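Local coordinates for putative fimbrium subunit Fim1C (Bacteroides uniformis, PDB 4K4K), which is a putative component of the fimbrium tip, belonging to filamentous surface appendages that mediate cell adhesion and biofilm formation, at residues V104-Q109 with H139-L144; T172-N177 with I206-A211. One frame throughout, in Å; residues are numbered along the deposited sequence. Where two conformers were deposited one is given.

Interaction 1 of 2, residues V104-Q109 with H139-L144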
ATOM      1  N   VAL A 104      -6.687  -8.939   1.982  1.00 19.33           N
ATOM      2  CA  VAL A 104      -5.841  -8.460   0.895  1.00 19.16           C
ATOM      3  C   VAL A 104      -5.899  -9.435  -0.268  1.00 20.17           C
ATOM      4  O   VAL A 104      -5.700 -10.630  -0.052  1.00 19.69           O
ATOM      5  CB  VAL A 104      -4.343  -8.310   1.368  1.00 22.54           C
ATOM      6  CG1 VAL A 104      -3.419  -7.909   0.226  1.00 23.22           C
ATOM      7  CG2 VAL A 104      -4.190  -7.338   2.545  1.00 22.68           C
ATOM      8  N   ASP A 105      -6.044  -8.925  -1.494  1.00 17.84           N
ATOM      9  CA  ASP A 105      -5.938  -9.707  -2.723  1.00 18.22           C
ATOM     10  C   ASP A 105      -5.147  -8.846  -3.720  1.00 21.88           C
ATOM     11  O   ASP A 105      -5.595  -7.759  -4.058  1.00 23.37           O
ATOM     12  CB  ASP A 105      -7.317 -10.148  -3.274  1.00 20.09           C
ATOM     13  CG  ASP A 105      -7.264 -11.002  -4.538  1.00 31.49           C
ATOM     14  OD1 ASP A 105      -6.137 -11.262  -5.050  1.00 28.12           O
ATOM     15  OD2 ASP A 105      -8.340 -11.383  -5.038  1.00 44.40           O
ATOM     16  N   VAL A 106      -3.914  -9.254  -4.052  1.00 16.86           N
ATOM     17  CA  VAL A 106      -3.061  -8.463  -4.953  1.00 16.10           C
ATOM     18  C   VAL A 106      -3.069  -9.084  -6.381  1.00 22.36           C
ATOM     19  O   VAL A 106      -2.221  -8.696  -7.190  1.00 24.12           O
ATOM     20  CB  VAL A 106      -1.611  -8.235  -4.414  1.00 18.81           C
ATOM     21  CG1 VAL A 106      -1.606  -7.358  -3.141  1.00 17.76           C
ATOM     22  CG2 VAL A 106      -0.877  -9.561  -4.182  1.00 18.85           C
ATOM     23  N   SER A 107      -4.030 -10.018  -6.694  1.00 20.48           N
ATOM     24  CA  SER A 107      -4.154 -10.631  -8.035  0.50 21.57           C
ATOM     25  C   SER A 107      -4.476  -9.584  -9.088  1.00 26.64           C
ATOM     26  O   SER A 107      -4.090  -9.743 -10.248  1.00 28.34           O
ATOM     27  CB  SER A 107      -5.242 -11.702  -8.055  0.50 24.71           C
ATOM     28  OG  SER A 107      -4.994 -12.740  -7.120  0.50 28.65           O
ATOM     29  N   VAL A 108      -5.229  -8.530  -8.694  1.00 25.13           N
ATOM     30  CA  VAL A 108      -5.630  -7.444  -9.604  1.00 26.70           C
ATOM     31  C   VAL A 108      -4.825  -6.220  -9.186  1.00 28.79           C
ATOM     32  O   VAL A 108      -5.033  -5.672  -8.097  1.00 27.44           O
ATOM     33  CB  VAL A 108      -7.167  -7.186  -9.642  1.00 32.34           C
ATOM     34  CG1 VAL A 108      -7.490  -6.003 -10.564  1.00 32.77           C
ATOM     35  CG2 VAL A 108      -7.923  -8.437 -10.100  1.00 33.25           C
ATOM     36  N   GLN A 109      -3.884  -5.819 -10.039  1.00 27.07           N
ATOM     37  CA  GLN A 109      -2.935  -4.727  -9.757  1.00 26.02           C
ATOM     38  C   GLN A 109      -3.436  -3.317 -10.046  1.00 33.52           C
ATOM     39  O   GLN A 109      -2.932  -2.366  -9.448  1.00 34.01           O
ATOM     40  CB  GLN A 109      -1.661  -4.929 -10.566  1.00 25.85           C
ATOM     41  CG  GLN A 109      -0.840  -6.117 -10.081  1.00 24.76           C
ATOM     42  CD  GLN A 109      -0.156  -5.785  -8.776  1.00 27.10           C
ATOM     43  OE1 GLN A 109       0.577  -4.806  -8.685  1.00 23.08           O
ATOM     44  NE2 GLN A 109      -0.428  -6.557  -7.729  1.00 18.67           N
ATOM     45  N   HIS A 139       2.622   1.853   4.775  1.00 18.37           N
ATOM     46  CA  HIS A 139       2.159   0.811   3.858  1.00 16.47           C
ATOM     47  C   HIS A 139       2.412  -0.563   4.472  1.00 18.56           C
ATOM     48  O   HIS A 139       3.506  -0.810   5.000  1.00 19.25           O
ATOM     49  CB  HIS A 139       2.916   0.918   2.532  1.00 16.42           C
ATOM     50  CG  HIS A 139       2.759   2.233   1.826  1.00 19.59           C
ATOM     51  ND1 HIS A 139       1.748   2.443   0.905  1.00 21.11           N
ATOM     52  CD2 HIS A 139       3.537   3.341   1.883  1.00 21.96           C
ATOM     53  CE1 HIS A 139       1.932   3.674   0.439  1.00 20.81           C
ATOM     54  NE2 HIS A 139       2.996   4.250   1.000  1.00 21.93           N
ATOM     55  N   LYS A 140       1.422  -1.457   4.393  1.00 14.98           N
ATOM     56  CA  LYS A 140       1.549  -2.818   4.964  1.00 15.02           C
ATOM     57  C   LYS A 140       2.093  -3.832   3.937  1.00 20.36           C
ATOM     58  O   LYS A 140       2.509  -4.938   4.323  1.00 20.50           O
ATOM     59  CB  LYS A 140       0.195  -3.302   5.502  1.00 14.95           C
ATOM     60  CG  LYS A 140      -0.331  -2.418   6.650  1.00 18.10           C
ATOM     61  CD  LYS A 140       0.533  -2.533   7.916  1.00 18.86           C
ATOM     62  CE  LYS A 140       0.137  -1.455   8.911  1.00 20.33           C
ATOM     63  NZ  LYS A 140       0.916  -1.577  10.169  1.00 22.49           N
ATOM     64  N   LEU A 141       2.126  -3.435   2.632  1.00 16.13           N
ATOM     65  CA  LEU A 141       2.587  -4.311   1.561  1.00 15.78           C
ATOM     66  C   LEU A 141       3.912  -3.796   0.985  1.00 20.04           C
ATOM     67  O   LEU A 141       4.625  -3.064   1.665  1.00 18.87           O
ATOM     68  CB  LEU A 141       1.500  -4.524   0.495  1.00 15.23           C
ATOM     69  CG  LEU A 141       0.088  -4.908   1.087  1.00 17.81           C
ATOM     70  CD1 LEU A 141      -0.949  -5.031  -0.044  1.00 17.15           C
ATOM     71  CD2 LEU A 141       0.144  -6.181   1.931  1.00 17.63           C
ATOM     72  N   VAL A 142       4.272  -4.245  -0.217  1.00 16.65           N
ATOM     73  CA  VAL A 142       5.583  -3.949  -0.813  1.00 17.73           C
ATOM     74  C   VAL A 142       5.395  -3.358  -2.206  1.00 21.68           C
ATOM     75  O   VAL A 142       4.612  -3.880  -2.991  1.00 20.14           O
ATOM     76  CB  VAL A 142       6.409  -5.262  -0.857  1.00 21.51           C
ATOM     77  CG1 VAL A 142       7.730  -5.081  -1.627  1.00 22.21           C
ATOM     78  CG2 VAL A 142       6.657  -5.815   0.547  1.00 22.43           C
ATOM     79  N   LYS A 143       6.127  -2.276  -2.508  1.00 19.87           N
ATOM     80  CA  LYS A 143       6.036  -1.635  -3.806  1.00 19.38           C
ATOM     81  C   LYS A 143       7.223  -2.034  -4.678  1.00 22.27           C
ATOM     82  O   LYS A 143       8.370  -2.008  -4.221  1.00 22.16           O
ATOM     83  CB  LYS A 143       5.990  -0.101  -3.640  1.00 21.36           C
ATOM     84  CG  LYS A 143       5.919   0.718  -4.951  1.00 20.84           C
ATOM     85  CD  LYS A 143       4.565   0.622  -5.594  1.00 25.90           C
ATOM     86  CE  LYS A 143       4.493   1.454  -6.861  1.00 30.60           C
ATOM     87  NZ  LYS A 143       3.098   1.551  -7.361  1.00 31.51           N
ATOM     88  N   LEU A 144       6.939  -2.386  -5.937  1.00 19.85           N
ATOM     89  CA  LEU A 144       7.986  -2.652  -6.939  1.00 20.87           C
ATOM     90  C   LEU A 144       7.944  -1.516  -7.944  1.00 23.99           C
ATOM     91  O   LEU A 144       6.870  -1.206  -8.465  1.00 21.89           O
ATOM     92  CB  LEU A 144       7.809  -4.010  -7.639  1.00 20.53           C
ATOM     93  CG  LEU A 144       7.660  -5.251  -6.734  1.00 23.61           C
ATOM     94  CD1 LEU A 144       7.518  -6.514  -7.577  1.00 23.29           C
ATOM     95  CD2 LEU A 144       8.820  -5.375  -5.726  1.00 23.68           C
TER
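Val104 and Val106 meet Leu141 through methyl groups alone, and the flat groups stand around that apolar patch rather than in it. Asp105 is an exposed residue whose CB points away from 139-144. Two donors grip its OD1: Ser107 OG, at 2.8 Å, uses the syn lone pair, while Ser107 N, at 2.9 Å, comes from above the carboxylate plane (38° out of it), closing an Asx turn where the strand ends. Gln109 NE2 donates to Val106 O at 2.8 Å with the acceptor almost in the plane of the amide, and also bonds Ile206 O on strand 202-207. Farther off, the His139 ring stacks with Trp269, while its ND1 bonds Asp116.

Between these lies the contact itself. Leu141 CD1 sits 3.8 Å from Val104 CG1 and 3.9 Å from Val106 CG1, and the two valine CG1 methyls are themselves 3.9 Å apart, so the three form a nearly equilateral triangle. Val106 comes at the leucine tip to tip, whereas Val104 slides past it in the opposite direction. Val104 CG1 is swung anti to its backbone N (chi1 176°), which brings it against Leu141 CD1, next to Val106 CG1. Leu141 also packs on Ile206.

The contact joins the end of strand 101-105 and its turn to the break in strand 132-150 at Lys140-Leu141, in the buried interior of this all-beta fimbrillin-like protein. With no hydrogen bond between the segments, it depends on apolar burial, while polar groups of the turn are bonded within 104-109, or to Ile206, Gln112 and Lys192.

Interaction 2 of 2, residues T172-N177 with I206-A211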
ATOM      1  N   THR A 172      -0.880 -14.346  -3.193  1.00 22.10           N
ATOM      2  CA  THR A 172      -1.715 -13.194  -3.535  1.00 20.91           C
ATOM      3  C   THR A 172      -2.743 -12.829  -2.452  1.00 22.26           C
ATOM      4  O   THR A 172      -3.349 -11.751  -2.547  1.00 20.85           O
ATOM      5  CB  THR A 172      -2.449 -13.446  -4.865  1.00 27.53           C
ATOM      6  OG1 THR A 172      -3.269 -14.616  -4.729  1.00 29.15           O
ATOM      7  CG2 THR A 172      -1.489 -13.565  -6.068  1.00 26.75           C
ATOM      8  N   ALA A 173      -2.903 -13.668  -1.413  1.00 18.90           N
ATOM      9  CA  ALA A 173      -3.870 -13.405  -0.334  1.00 19.46           C
ATOM     10  C   ALA A 173      -3.207 -13.153   1.028  1.00 21.24           C
ATOM     11  O   ALA A 173      -2.295 -13.873   1.424  1.00 21.45           O
ATOM     12  CB  ALA A 173      -4.833 -14.584  -0.211  1.00 21.95           C
ATOM     13  N   ALA A 174      -3.698 -12.156   1.747  1.00 18.51           N
ATOM     14  CA  ALA A 174      -3.213 -11.852   3.091  1.00 18.22           C
ATOM     15  C   ALA A 174      -4.347 -11.252   3.924  1.00 18.70           C
ATOM     16  O   ALA A 174      -5.384 -10.907   3.383  1.00 18.06           O
ATOM     17  CB  ALA A 174      -2.003 -10.903   3.038  1.00 18.74           C
ATOM     18  N   THR A 175      -4.150 -11.156   5.243  1.00 15.47           N
ATOM     19  CA  THR A 175      -5.092 -10.551   6.168  1.00 14.81           C
ATOM     20  C   THR A 175      -4.387  -9.523   7.013  1.00 17.90           C
ATOM     21  O   THR A 175      -3.165  -9.575   7.190  1.00 18.83           O
ATOM     22  CB  THR A 175      -5.783 -11.600   7.082  1.00 21.16           C
ATOM     23  OG1 THR A 175      -4.801 -12.214   7.935  1.00 22.12           O
ATOM     24  CG2 THR A 175      -6.556 -12.684   6.278  1.00 20.66           C
ATOM     25  N   TYR A 176      -5.163  -8.624   7.569  1.00 16.46           N
ATOM     26  CA  TYR A 176      -4.665  -7.563   8.439  1.00 15.04           C
ATOM     27  C   TYR A 176      -5.770  -7.165   9.362  1.00 17.93           C
ATOM     28  O   TYR A 176      -6.863  -6.832   8.905  1.00 16.91           O
ATOM     29  CB  TYR A 176      -4.206  -6.371   7.573  1.00 15.62           C
ATOM     30  CG  TYR A 176      -3.853  -5.134   8.353  1.00 15.37           C
ATOM     31  CD1 TYR A 176      -2.689  -5.078   9.120  1.00 17.76           C
ATOM     32  CD2 TYR A 176      -4.652  -3.993   8.284  1.00 15.06           C
ATOM     33  CE1 TYR A 176      -2.360  -3.935   9.855  1.00 17.64           C
ATOM     34  CE2 TYR A 176      -4.339  -2.846   9.014  1.00 15.11           C
ATOM     35  CZ  TYR A 176      -3.193  -2.822   9.801  1.00 17.88           C
ATOM     36  OH  TYR A 176      -2.878  -1.694  10.507  1.00 17.57           O
ATOM     37  N   ASN A 177      -5.498  -7.193  10.670  1.00 14.83           N
ATOM     38  CA  ASN A 177      -6.502  -6.738  11.630  1.00 12.96           C
ATOM     39  C   ASN A 177      -6.325  -5.212  11.778  1.00 15.77           C
ATOM     40  O   ASN A 177      -5.280  -4.742  12.240  1.00 16.15           O
ATOM     41  CB  ASN A 177      -6.393  -7.484  12.959  1.00 16.57           C
ATOM     42  CG  ASN A 177      -7.519  -7.105  13.889  1.00 23.04           C
ATOM     43  OD1 ASN A 177      -7.711  -5.937  14.231  1.00 16.52           O
ATOM     44  ND2 ASN A 177      -8.364  -8.070  14.230  1.00 21.44           N
ATOM     45  N   ILE A 206       2.349  -3.864  -6.606  1.00 18.26           N
ATOM     46  CA  ILE A 206       2.225  -3.975  -5.160  1.00 16.62           C
ATOM     47  C   ILE A 206       2.130  -5.460  -4.880  1.00 21.34           C
ATOM     48  O   ILE A 206       1.265  -6.146  -5.436  1.00 22.35           O
ATOM     49  CB  ILE A 206       1.040  -3.168  -4.574  1.00 19.49           C
ATOM     50  CG1 ILE A 206       1.309  -1.655  -4.750  1.00 21.18           C
ATOM     51  CG2 ILE A 206       0.823  -3.524  -3.061  1.00 18.96           C
ATOM     52  CD1 ILE A 206       0.142  -0.715  -4.384  1.00 21.38           C
ATOM     53  N   VAL A 207       3.068  -5.975  -4.096  1.00 17.31           N
ATOM     54  CA  VAL A 207       3.126  -7.413  -3.826  1.00 16.60           C
ATOM     55  C   VAL A 207       3.136  -7.654  -2.318  1.00 20.96           C
ATOM     56  O   VAL A 207       3.340  -6.722  -1.533  1.00 18.74           O
ATOM     57  CB  VAL A 207       4.351  -8.079  -4.523  1.00 20.83           C
ATOM     58  CG1 VAL A 207       4.268  -7.924  -6.055  1.00 20.78           C
ATOM     59  CG2 VAL A 207       5.676  -7.541  -3.962  1.00 20.77           C
ATOM     60  N   LEU A 208       2.980  -8.917  -1.926  1.00 18.45           N
ATOM     61  CA  LEU A 208       2.985  -9.251  -0.517  1.00 20.01           C
ATOM     62  C   LEU A 208       4.399  -9.338   0.036  1.00 22.87           C
ATOM     63  O   LEU A 208       5.314  -9.799  -0.665  1.00 22.69           O
ATOM     64  CB  LEU A 208       2.285 -10.607  -0.301  1.00 20.30           C
ATOM     65  CG  LEU A 208       0.820 -10.720  -0.712  1.00 21.88           C
ATOM     66  CD1 LEU A 208       0.257 -12.053  -0.257  1.00 22.98           C
ATOM     67  CD2 LEU A 208      -0.023  -9.566  -0.127  1.00 21.06           C
ATOM     68  N   PRO A 209       4.571  -9.027   1.340  1.00 22.13           N
ATOM     69  CA  PRO A 209       5.884  -9.267   1.970  1.00 21.43           C
ATOM     70  C   PRO A 209       6.244 -10.749   1.885  1.00 26.40           C
ATOM     71  O   PRO A 209       5.352 -11.599   1.871  1.00 25.65           O
ATOM     72  CB  PRO A 209       5.671  -8.829   3.432  1.00 22.86           C
ATOM     73  CG  PRO A 209       4.437  -7.939   3.401  1.00 25.88           C
ATOM     74  CD  PRO A 209       3.584  -8.503   2.314  1.00 21.26           C
ATOM     75  N   ALA A 210       7.530 -11.056   1.776  1.00 26.07           N
ATOM     76  CA  ALA A 210       8.035 -12.423   1.666  1.00 28.10           C
ATOM     77  C   ALA A 210       9.376 -12.528   2.355  1.00 34.69           C
ATOM     78  O   ALA A 210      10.294 -11.744   2.064  1.00 33.89           O
ATOM     79  CB  ALA A 210       8.170 -12.839   0.198  1.00 28.69           C
ATOM     80  N   ALA A 211       9.494 -13.513   3.262  1.00 34.58           N
ATOM     81  CA  ALA A 211      10.720 -13.774   4.020  1.00 36.04           C
ATOM     82  C   ALA A 211      11.864 -14.138   3.056  1.00 40.49           C
ATOM     83  O   ALA A 211      13.014 -13.798   3.313  1.00 41.05           O
ATOM     84  CB  ALA A 211      10.485 -14.895   5.029  1.00 37.44           C
TER
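Leu208 carries this contact, pressing both methyls onto the start of strand 164-177's last run, at Thr172-Ala174. The tight part is against the backbone. Leu208 CD1 lies over the face of the peptide joining Thr172 to Ala173, 3.8 Å from Thr172 C and 3.7 Å from Ala173 N, and it also reaches to 3.6 Å from Ala173 O. With CD1 anti to CA (chi2 -172°), this methyl projects farthest from the leucine backbone and comes to rest over the peptide face. The second methyl, CD2, meets Ala174 CB at 4.0 Å; Ala174 is buried, and its CB points toward Leu208.

The other side is looser. The CB atoms of Thr172 and Ala173 point away from Leu208, both residues remain partly exposed, and no hydrogen bond joins the two segments.

Leu208 follows directly on strand 202-207, where the chain leaves its pairing with strand 132-150. Its side chain also touches Gln171 and Val104, and Val104 belongs to strand 101-105, whose backbone pairs antiparallel with Ala174. In this all-beta region, the leucine thus lies against both of these paired strands, touching Val104 on one and Ala174 on the other.

In the fold
Interaction 1 is the deeper of the two, its centre about 6 Å from the centre of the chain and wholly buried; interaction 2, about 10 Å out, is only partly so. Their centres lie about 7 Å apart and their strands pair with one another: Val104 N is 2.7 Å from Ala174 O and Val142 O is 2.8 Å from Val207 N, both probable hydrogen bonds. Ordered backbone pairing thus links the contacts, while neither has a hydrogen bond across its own segments. They differ in what the leucine meets: valine methyls in 104-109 with 139-144, but mainly a peptide face in 172-177 with 206-211. Both belong to the fimbrillin-like fold.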